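Local atomic coordinates of eukaryotic translation initiation factor 4 gamma 2 (Homo sapiens, PDB entry 4IUL), a protein that probably supports translation initiation as an eIF4G relative, its MIF4G domain interacting with the helicase eIF4A. Residues L80-D92 / Q102-S114. Residues are numbered along the deposited sequence; the frame is centred on the assembly and turned at random.
Sequences LCLRLAEDAPNFD and QKQSTTFRRLLIS. With SO4 (sulfate ion), chain D.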
ATOM      1  N   LEU A  80       1.103  -1.611  12.488  1.00 34.13           N
ATOM      2  CA  LEU A  80       1.883  -2.740  12.985  1.00 33.93           C
ATOM      3  C   LEU A  80       3.298  -2.681  12.388  1.00 33.16           C
ATOM      4  O   LEU A  80       4.293  -2.942  13.073  1.00 33.14           O
ATOM      5  CB  LEU A  80       1.195  -4.050  12.607  1.00 32.70           C
ATOM      6  CG  LEU A  80       1.787  -5.345  13.157  1.00 33.09           C
ATOM      7  CD1 LEU A  80       1.751  -5.343  14.684  1.00 30.46           C
ATOM      8  CD2 LEU A  80       0.978  -6.516  12.603  1.00 32.86           C
ATOM      9  N   CYS A  81       3.388  -2.320  11.111  1.00 32.47           N
ATOM     10  CA  CYS A  81       4.685  -2.212  10.452  1.00 31.37           C
ATOM     11  C   CYS A  81       5.518  -1.080  11.068  1.00 30.67           C
ATOM     12  O   CYS A  81       6.741  -1.205  11.209  1.00 29.69           O
ATOM     13  CB  CYS A  81       4.495  -1.995   8.945  1.00 29.73           C
ATOM     14  SG  CYS A  81       3.878  -3.484   8.057  1.00 29.07           S
ATOM     15  N   LEU A  82       4.858   0.012  11.451  1.00 30.37           N
ATOM     16  CA  LEU A  82       5.555   1.146  12.063  1.00 30.00           C
ATOM     17  C   LEU A  82       6.247   0.746  13.365  1.00 30.38           C
ATOM     18  O   LEU A  82       7.412   1.068  13.577  1.00 27.90           O
ATOM     19  CB  LEU A  82       4.582   2.290  12.341  1.00 28.52           C
ATOM     20  CG  LEU A  82       5.135   3.476  13.154  1.00 31.79           C
ATOM     21  CD1 LEU A  82       6.354   4.094  12.448  1.00 27.84           C
ATOM     22  CD2 LEU A  82       4.029   4.529  13.330  1.00 29.25           C
ATOM     23  N   ARG A  83       5.519   0.051  14.236  1.00 31.91           N
ATOM     24  CA  ARG A  83       6.059  -0.396  15.519  1.00 34.89           C
ATOM     25  C   ARG A  83       7.284  -1.290  15.325  1.00 34.53           C
ATOM     26  O   ARG A  83       8.306  -1.119  15.995  1.00 35.25           O
ATOM     27  CB  ARG A  83       4.986  -1.163  16.301  1.00 38.32           C
ATOM     28  CG  ARG A  83       3.658  -0.424  16.422  1.00 44.81           C
ATOM     29  CD  ARG A  83       3.701   0.731  17.428  1.00 50.77           C
ATOM     30  NE  ARG A  83       3.636   0.245  18.806  1.00 56.79           N
ATOM     31  CZ  ARG A  83       4.686  -0.175  19.506  1.00 58.39           C
ATOM     32  NH1 ARG A  83       5.900  -0.160  18.965  1.00 58.57           N
ATOM     33  NH2 ARG A  83       4.518  -0.638  20.740  1.00 58.19           N
ATOM     34  N   LEU A  84       7.178  -2.246  14.404  1.00 34.48           N
ATOM     35  CA  LEU A  84       8.284  -3.161  14.127  1.00 35.48           C
ATOM     36  C   LEU A  84       9.487  -2.420  13.543  1.00 34.84           C
ATOM     37  O   LEU A  84      10.635  -2.716  13.880  1.00 33.87           O
ATOM     38  CB  LEU A  84       7.833  -4.268  13.161  1.00 35.55           C
ATOM     39  CG  LEU A  84       6.806  -5.246  13.746  1.00 36.13           C
ATOM     40  CD1 LEU A  84       6.305  -6.205  12.674  1.00 35.04           C
ATOM     41  CD2 LEU A  84       7.451  -6.014  14.882  1.00 36.29           C
ATOM     42  N   ALA A  85       9.220  -1.450  12.672  1.00 33.03           N
ATOM     43  CA  ALA A  85      10.293  -0.678  12.059  1.00 32.96           C
ATOM     44  C   ALA A  85      11.104   0.079  13.100  1.00 33.22           C
ATOM     45  O   ALA A  85      12.325   0.221  12.974  1.00 32.16           O
ATOM     46  CB  ALA A  85       9.720   0.304  11.040  1.00 31.81           C
ATOM     47  N   GLU A  86      10.423   0.559  14.133  1.00 34.54           N
ATOM     48  CA  GLU A  86      11.089   1.329  15.170  1.00 38.48           C
ATOM     49  C   GLU A  86      11.755   0.482  16.244  1.00 39.43           C
ATOM     50  O   GLU A  86      12.805   0.860  16.756  1.00 39.38           O
ATOM     51  CB  GLU A  86      10.099   2.307  15.826  1.00 40.04           C
ATOM     52  CG  GLU A  86       9.410   3.252  14.836  1.00 43.47           C
ATOM     53  CD  GLU A  86       8.554   4.326  15.508  1.00 46.02           C
ATOM     54  OE1 GLU A  86       7.784   3.996  16.437  1.00 47.25           O
ATOM     55  OE2 GLU A  86       8.641   5.504  15.094  1.00 46.76           O
ATOM     56  N   ASP A  87      11.170  -0.666  16.574  1.00 41.81           N
ATOM     57  CA  ASP A  87      11.734  -1.505  17.633  1.00 44.54           C
ATOM     58  C   ASP A  87      12.644  -2.669  17.224  1.00 44.79           C
ATOM     59  O   ASP A  87      13.515  -3.067  17.992  1.00 44.89           O
ATOM     60  CB  ASP A  87      10.605  -2.021  18.539  1.00 45.71           C
ATOM     61  CG  ASP A  87       9.780  -0.887  19.150  1.00 48.50           C
ATOM     62  OD1 ASP A  87      10.294   0.253  19.208  1.00 49.65           O
ATOM     63  OD2 ASP A  87       8.630  -1.133  19.580  1.00 48.58           O
ATOM     64  N   ALA A  88      12.459  -3.213  16.027  1.00 44.62           N
ATOM     65  CA  ALA A  88      13.289  -4.330  15.585  1.00 45.50           C
ATOM     66  C   ALA A  88      14.762  -3.943  15.440  1.00 45.91           C
ATOM     67  O   ALA A  88      15.084  -2.914  14.859  1.00 44.48           O
ATOM     68  CB  ALA A  88      12.771  -4.874  14.262  1.00 46.13           C
ATOM     69  N   PRO A  89      15.675  -4.769  15.976  1.00 46.06           N
ATOM     70  CA  PRO A  89      17.115  -4.494  15.886  1.00 46.29           C
ATOM     71  C   PRO A  89      17.663  -4.606  14.462  1.00 46.79           C
ATOM     72  O   PRO A  89      17.165  -5.393  13.660  1.00 48.09           O
ATOM     73  CB  PRO A  89      17.729  -5.531  16.833  1.00 46.04           C
ATOM     74  CG  PRO A  89      16.720  -6.647  16.826  1.00 46.38           C
ATOM     75  CD  PRO A  89      15.414  -5.906  16.877  1.00 45.16           C
ATOM     76  N   ASN A  90      18.692  -3.819  14.160  1.00 45.69           N
ATOM     77  CA  ASN A  90      19.306  -3.821  12.841  1.00 47.16           C
ATOM     78  C   ASN A  90      20.236  -5.024  12.692  1.00 48.18           C
ATOM     79  O   ASN A  90      20.922  -5.408  13.640  1.00 49.32           O
ATOM     80  CB  ASN A  90      20.106  -2.527  12.628  1.00 46.90           C
ATOM     81  CG  ASN A  90      20.257  -2.161  11.154  1.00 45.92           C
ATOM     82  OD1 ASN A  90      20.430  -3.027  10.298  1.00 46.00           O
ATOM     83  ND2 ASN A  90      20.203  -0.867  10.860  1.00 46.22           N
ATOM     84  N   PHE A  91      20.261  -5.608  11.497  1.00 47.95           N
ATOM     85  CA  PHE A  91      21.109  -6.764  11.218  1.00 48.36           C
ATOM     86  C   PHE A  91      22.014  -6.555  10.005  1.00 50.77           C
ATOM     87  O   PHE A  91      22.646  -7.500   9.537  1.00 50.77           O
ATOM     88  CB  PHE A  91      20.248  -8.010  10.977  1.00 45.81           C
ATOM     89  CG  PHE A  91      19.522  -8.494  12.202  1.00 43.31           C
ATOM     90  CD1 PHE A  91      20.222  -9.061  13.263  1.00 41.30           C
ATOM     91  CD2 PHE A  91      18.142  -8.364  12.301  1.00 41.64           C
ATOM     92  CE1 PHE A  91      19.557  -9.491  14.406  1.00 41.72           C
ATOM     93  CE2 PHE A  91      17.466  -8.789  13.439  1.00 42.07           C
ATOM     94  CZ  PHE A  91      18.175  -9.355  14.495  1.00 41.89           C
ATOM     95  N   ASP A  92      22.083  -5.332   9.489  1.00 52.95           N
ATOM     96  CA  ASP A  92      22.928  -5.078   8.324  1.00 56.98           C
ATOM     97  C   ASP A  92      24.322  -4.579   8.712  1.00 59.75           C
ATOM     98  O   ASP A  92      24.509  -3.400   9.026  1.00 61.40           O
ATOM     99  CB  ASP A  92      22.269  -4.059   7.384  1.00 58.36           C
ATOM    100  CG  ASP A  92      20.900  -4.505   6.887  1.00 58.31           C
ATOM    101  OD1 ASP A  92      20.613  -5.720   6.883  1.00 56.60           O
ATOM    102  OD2 ASP A  92      20.112  -3.627   6.477  1.00 59.01           O
ATOM    103  N   GLN A 102      20.666  11.357  10.983  1.00 33.40           N
ATOM    104  CA  GLN A 102      20.164  10.816   9.728  1.00 35.66           C
ATOM    105  C   GLN A 102      18.893   9.975   9.981  1.00 36.08           C
ATOM    106  O   GLN A 102      18.769   9.325  11.028  1.00 35.40           O
ATOM    107  CB  GLN A 102      21.282   9.968   9.108  1.00 35.36           C
ATOM    108  CG  GLN A 102      21.155   9.638   7.647  1.00 39.45           C
ATOM    109  CD  GLN A 102      22.502   9.259   7.032  1.00 40.97           C
ATOM    110  OE1 GLN A 102      23.273   8.487   7.612  1.00 42.33           O
ATOM    111  NE2 GLN A 102      22.786   9.798   5.854  1.00 38.93           N
ATOM    112  N   LYS A 103      17.938  10.005   9.051  1.00 34.27           N
ATOM    113  CA  LYS A 103      16.724   9.204   9.223  1.00 35.52           C
ATOM    114  C   LYS A 103      17.149   7.748   9.398  1.00 36.09           C
ATOM    115  O   LYS A 103      18.005   7.251   8.664  1.00 35.10           O
ATOM    116  CB  LYS A 103      15.801   9.306   8.008  1.00 33.55           C
ATOM    117  CG  LYS A 103      15.051  10.613   7.879  1.00 36.45           C
ATOM    118  CD  LYS A 103      14.136  10.562   6.666  1.00 37.31           C
ATOM    119  CE  LYS A 103      13.438  11.886   6.426  1.00 39.42           C
ATOM    120  NZ  LYS A 103      12.451  11.795   5.309  1.00 37.90           N
ATOM    121  N   GLN A 104      16.551   7.070  10.368  1.00 36.54           N
ATOM    122  CA  GLN A 104      16.893   5.685  10.649  1.00 38.07           C
ATOM    123  C   GLN A 104      16.740   4.754   9.444  1.00 38.07           C
ATOM    124  O   GLN A 104      15.779   4.843   8.683  1.00 37.17           O
ATOM    125  CB  GLN A 104      16.036   5.167  11.811  1.00 40.25           C
ATOM    126  CG  GLN A 104      16.350   3.738  12.243  1.00 42.79           C
ATOM    127  CD  GLN A 104      15.310   3.169  13.203  1.00 45.80           C
ATOM    128  OE1 GLN A 104      14.117   3.103  12.880  1.00 46.65           O
ATOM    129  NE2 GLN A 104      15.757   2.752  14.385  1.00 44.64           N
ATOM    130  N   SER A 105      17.705   3.859   9.292  1.00 38.27           N
ATOM    131  CA  SER A 105      17.705   2.883   8.220  1.00 40.00           C
ATOM    132  C   SER A 105      18.018   1.538   8.864  1.00 39.12           C
ATOM    133  O   SER A 105      19.043   1.394   9.533  1.00 40.78           O
ATOM    134  CB  SER A 105      18.778   3.235   7.188  1.00 41.54           C
ATOM    135  OG  SER A 105      18.710   2.362   6.074  1.00 46.08           O
ATOM    136  N   THR A 106      17.135   0.559   8.679  1.00 36.72           N
ATOM    137  CA  THR A 106      17.341  -0.760   9.270  1.00 33.49           C
ATOM    138  C   THR A 106      16.915  -1.912   8.364  1.00 33.51           C
ATOM    139  O   THR A 106      16.297  -1.716   7.314  1.00 33.16           O
ATOM    140  CB  THR A 106      16.560  -0.920  10.587  1.00 33.69           C
ATOM    141  OG1 THR A 106      15.156  -0.927  10.304  1.00 32.20           O
ATOM    142  CG2 THR A 106      16.870   0.221  11.549  1.00 36.64           C
ATOM    143  N   THR A 107      17.252  -3.120   8.806  1.00 31.78           N
ATOM    144  CA  THR A 107      16.934  -4.347   8.100  1.00 29.19           C
ATOM    145  C   THR A 107      15.436  -4.396   7.805  1.00 28.03           C
ATOM    146  O   THR A 107      15.031  -4.543   6.647  1.00 27.55           O
ATOM    147  CB  THR A 107      17.337  -5.579   8.957  1.00 29.02           C
ATOM    148  OG1 THR A 107      18.741  -5.519   9.236  1.00 31.56           O
ATOM    149  CG2 THR A 107      17.034  -6.880   8.223  1.00 29.92           C
ATOM    150  N   PHE A 108      14.619  -4.259   8.847  1.00 24.95           N
ATOM    151  CA  PHE A 108      13.180  -4.303   8.671  1.00 25.21           C
ATOM    152  C   PHE A 108      12.716  -3.325   7.596  1.00 26.12           C
ATOM    153  O   PHE A 108      12.053  -3.724   6.638  1.00 24.91           O
ATOM    154  CB  PHE A 108      12.437  -3.983   9.966  1.00 23.71           C
ATOM    155  CG  PHE A 108      10.946  -4.171   9.855  1.00 24.91           C
ATOM    156  CD1 PHE A 108      10.385  -5.443   9.935  1.00 25.49           C
ATOM    157  CD2 PHE A 108      10.113  -3.093   9.569  1.00 24.33           C
ATOM    158  CE1 PHE A 108       9.011  -5.641   9.727  1.00 26.30           C
ATOM    159  CE2 PHE A 108       8.740  -3.280   9.356  1.00 25.18           C
ATOM    160  CZ  PHE A 108       8.189  -4.555   9.433  1.00 22.99           C
ATOM    161  N   ARG A 109      13.079  -2.054   7.754  1.00 25.24           N
ATOM    162  CA  ARG A 109      12.680  -1.016   6.805  1.00 28.11           C
ATOM    163  C   ARG A 109      13.049  -1.335   5.368  1.00 27.92           C
ATOM    164  O   ARG A 109      12.245  -1.130   4.464  1.00 30.06           O
ATOM    165  CB  ARG A 109      13.278   0.345   7.197  1.00 27.32           C
ATOM    166  CG  ARG A 109      12.638   0.990   8.437  1.00 28.19           C
ATOM    167  CD  ARG A 109      13.289   2.330   8.748  1.00 29.25           C
ATOM    168  NE  ARG A 109      12.806   2.934   9.986  1.00 31.82           N
ATOM    169  CZ  ARG A 109      11.641   3.565  10.116  1.00 33.57           C
ATOM    170  NH1 ARG A 109      10.826   3.681   9.079  1.00 33.19           N
ATOM    171  NH2 ARG A 109      11.296   4.086  11.285  1.00 32.60           N
ATOM    172  N   ARG A 110      14.263  -1.835   5.170  1.00 28.78           N
ATOM    173  CA  ARG A 110      14.769  -2.193   3.849  1.00 29.31           C
ATOM    174  C   ARG A 110      14.003  -3.349   3.193  1.00 28.48           C
ATOM    175  O   ARG A 110      13.663  -3.286   2.018  1.00 29.36           O
ATOM    176  CB  ARG A 110      16.258  -2.551   3.958  1.00 31.70           C
ATOM    177  CG  ARG A 110      16.837  -3.291   2.757  1.00 33.86           C
ATOM    178  CD  ARG A 110      18.343  -3.503   2.903  1.00 37.60           C
ATOM    179  NE  ARG A 110      18.707  -4.533   3.880  1.00 37.50           N
ATOM    180  CZ  ARG A 110      18.606  -5.842   3.663  1.00 39.31           C
ATOM    181  NH1 ARG A 110      18.966  -6.707   4.608  1.00 38.00           N
ATOM    182  NH2 ARG A 110      18.148  -6.290   2.500  1.00 38.34           N
ATOM    183  N   LEU A 111      13.731  -4.405   3.946  1.00 27.64           N
ATOM    184  CA  LEU A 111      13.012  -5.545   3.382  1.00 28.95           C
ATOM    185  C   LEU A 111      11.525  -5.254   3.140  1.00 30.09           C
ATOM    186  O   LEU A 111      10.908  -5.854   2.255  1.00 29.99           O
ATOM    187  CB  LEU A 111      13.172  -6.775   4.286  1.00 27.30           C
ATOM    188  CG  LEU A 111      14.597  -7.339   4.457  1.00 29.49           C
ATOM    189  CD1 LEU A 111      14.589  -8.432   5.529  1.00 28.15           C
ATOM    190  CD2 LEU A 111      15.128  -7.903   3.126  1.00 25.09           C
ATOM    191  N   LEU A 112      10.948  -4.331   3.909  1.00 29.69           N
ATOM    192  CA  LEU A 112       9.534  -3.992   3.732  1.00 30.57           C
ATOM    193  C   LEU A 112       9.367  -3.300   2.367  1.00 29.70           C
ATOM    194  O   LEU A 112       8.505  -3.667   1.561  1.00 28.52           O
ATOM    195  CB  LEU A 112       9.051  -3.045   4.846  1.00 30.72           C
ATOM    196  CG  LEU A 112       7.581  -3.119   5.290  1.00 33.48           C
ATOM    197  CD1 LEU A 112       7.157  -1.788   5.907  1.00 32.02           C
ATOM    198  CD2 LEU A 112       6.691  -3.444   4.116  1.00 32.92           C
ATOM    199  N   ILE A 113      10.198  -2.291   2.124  1.00 27.98           N
ATOM    200  CA  ILE A 113      10.149  -1.548   0.866  1.00 26.94           C
ATOM    201  C   ILE A 113      10.286  -2.521  -0.298  1.00 27.22           C
ATOM    202  O   ILE A 113       9.526  -2.465  -1.266  1.00 26.36           O
ATOM    203  CB  ILE A 113      11.288  -0.492   0.801  1.00 25.46           C
ATOM    204  CG1 ILE A 113      10.929   0.700   1.693  1.00 25.36           C
ATOM    205  CG2 ILE A 113      11.529  -0.056  -0.651  1.00 22.64           C
ATOM    206  CD1 ILE A 113      12.083   1.633   1.976  1.00 25.43           C
ATOM    207  N   SER A 114      11.259  -3.420  -0.182  1.00 26.64           N
ATOM    208  CA  SER A 114      11.528  -4.419  -1.204  1.00 27.49           C
ATOM    209  C   SER A 114      10.320  -5.314  -1.484  1.00 27.30           C
ATOM    210  O   SER A 114       9.998  -5.573  -2.639  1.00 26.17           O
ATOM    211  CB  SER A 114      12.719  -5.278  -0.782  1.00 26.53           C
ATOM    212  OG  SER A 114      12.855  -6.398  -1.629  1.00 29.01           O
TER
HETATM  213  S   SO4 D 402      19.295 -10.174   2.259  1.00 55.97           S
HETATM  214  O1  SO4 D 402      20.023 -10.154   0.977  1.00 58.94           O
HETATM  215  O2  SO4 D 402      19.835  -9.132   3.150  1.00 58.06           O
HETATM  216  O3  SO4 D 402      17.868  -9.920   2.009  1.00 57.96           O
HETATM  217  O4  SO4 D 402      19.460 -11.493   2.898  1.00 58.53           O
HETATM  218  O   HOH W   1      14.095  -1.659  12.726  1.00 30.68           O
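Phe108 reaches from helix 107-114 onto helix 80-87, its ring covered on one face by Leu84, whose CB sits 3.9 Å from the ring centroid in a CH-pi contact. With CG anti to the backbone N (chi1 -174°), the ring is carried across to the other helix, where its CD2 meets Ala85 CB at 3.7 Å. Ile60 of helix 53-69 also touches the Phe108 side chain. Ala85 CB in turn lies over the centre of the Arg109 guanidinium, 3.9 Å above its plane. That group is steadied at its edge by Gln104 OE1, which accepts from Arg109 NE in the guanidinium plane. Beyond the C-terminal end of helix 80-87 the contact turns polar. Phe91 N donates to Thr107 OG1 (2.7 Å), while Asn90 OD1 accepts from Asp92 N in an Asx turn. Arg110, bent at chi3, grips Asp92 side-on in a salt bridge, with NE donating to OD2 (3.1 Å) and NH1 to OD1 (3.0 Å). The carboxylate and guanidinium planes stand 47° apart. NH1 also holds a sulfate, probably from the crystallisation liquor, that Lys53 and Lys57 bind too. A water receives a bond from Thr106 OG1 and donates to Ala85 O and Ala88 O, tying the N-cap of one helix to the C-terminal end of the other. The segment axes approach to 8.7 Å and run roughly antiparallel (141°), consistent with the stacked helices of the HEAT-repeat MIF4G fold.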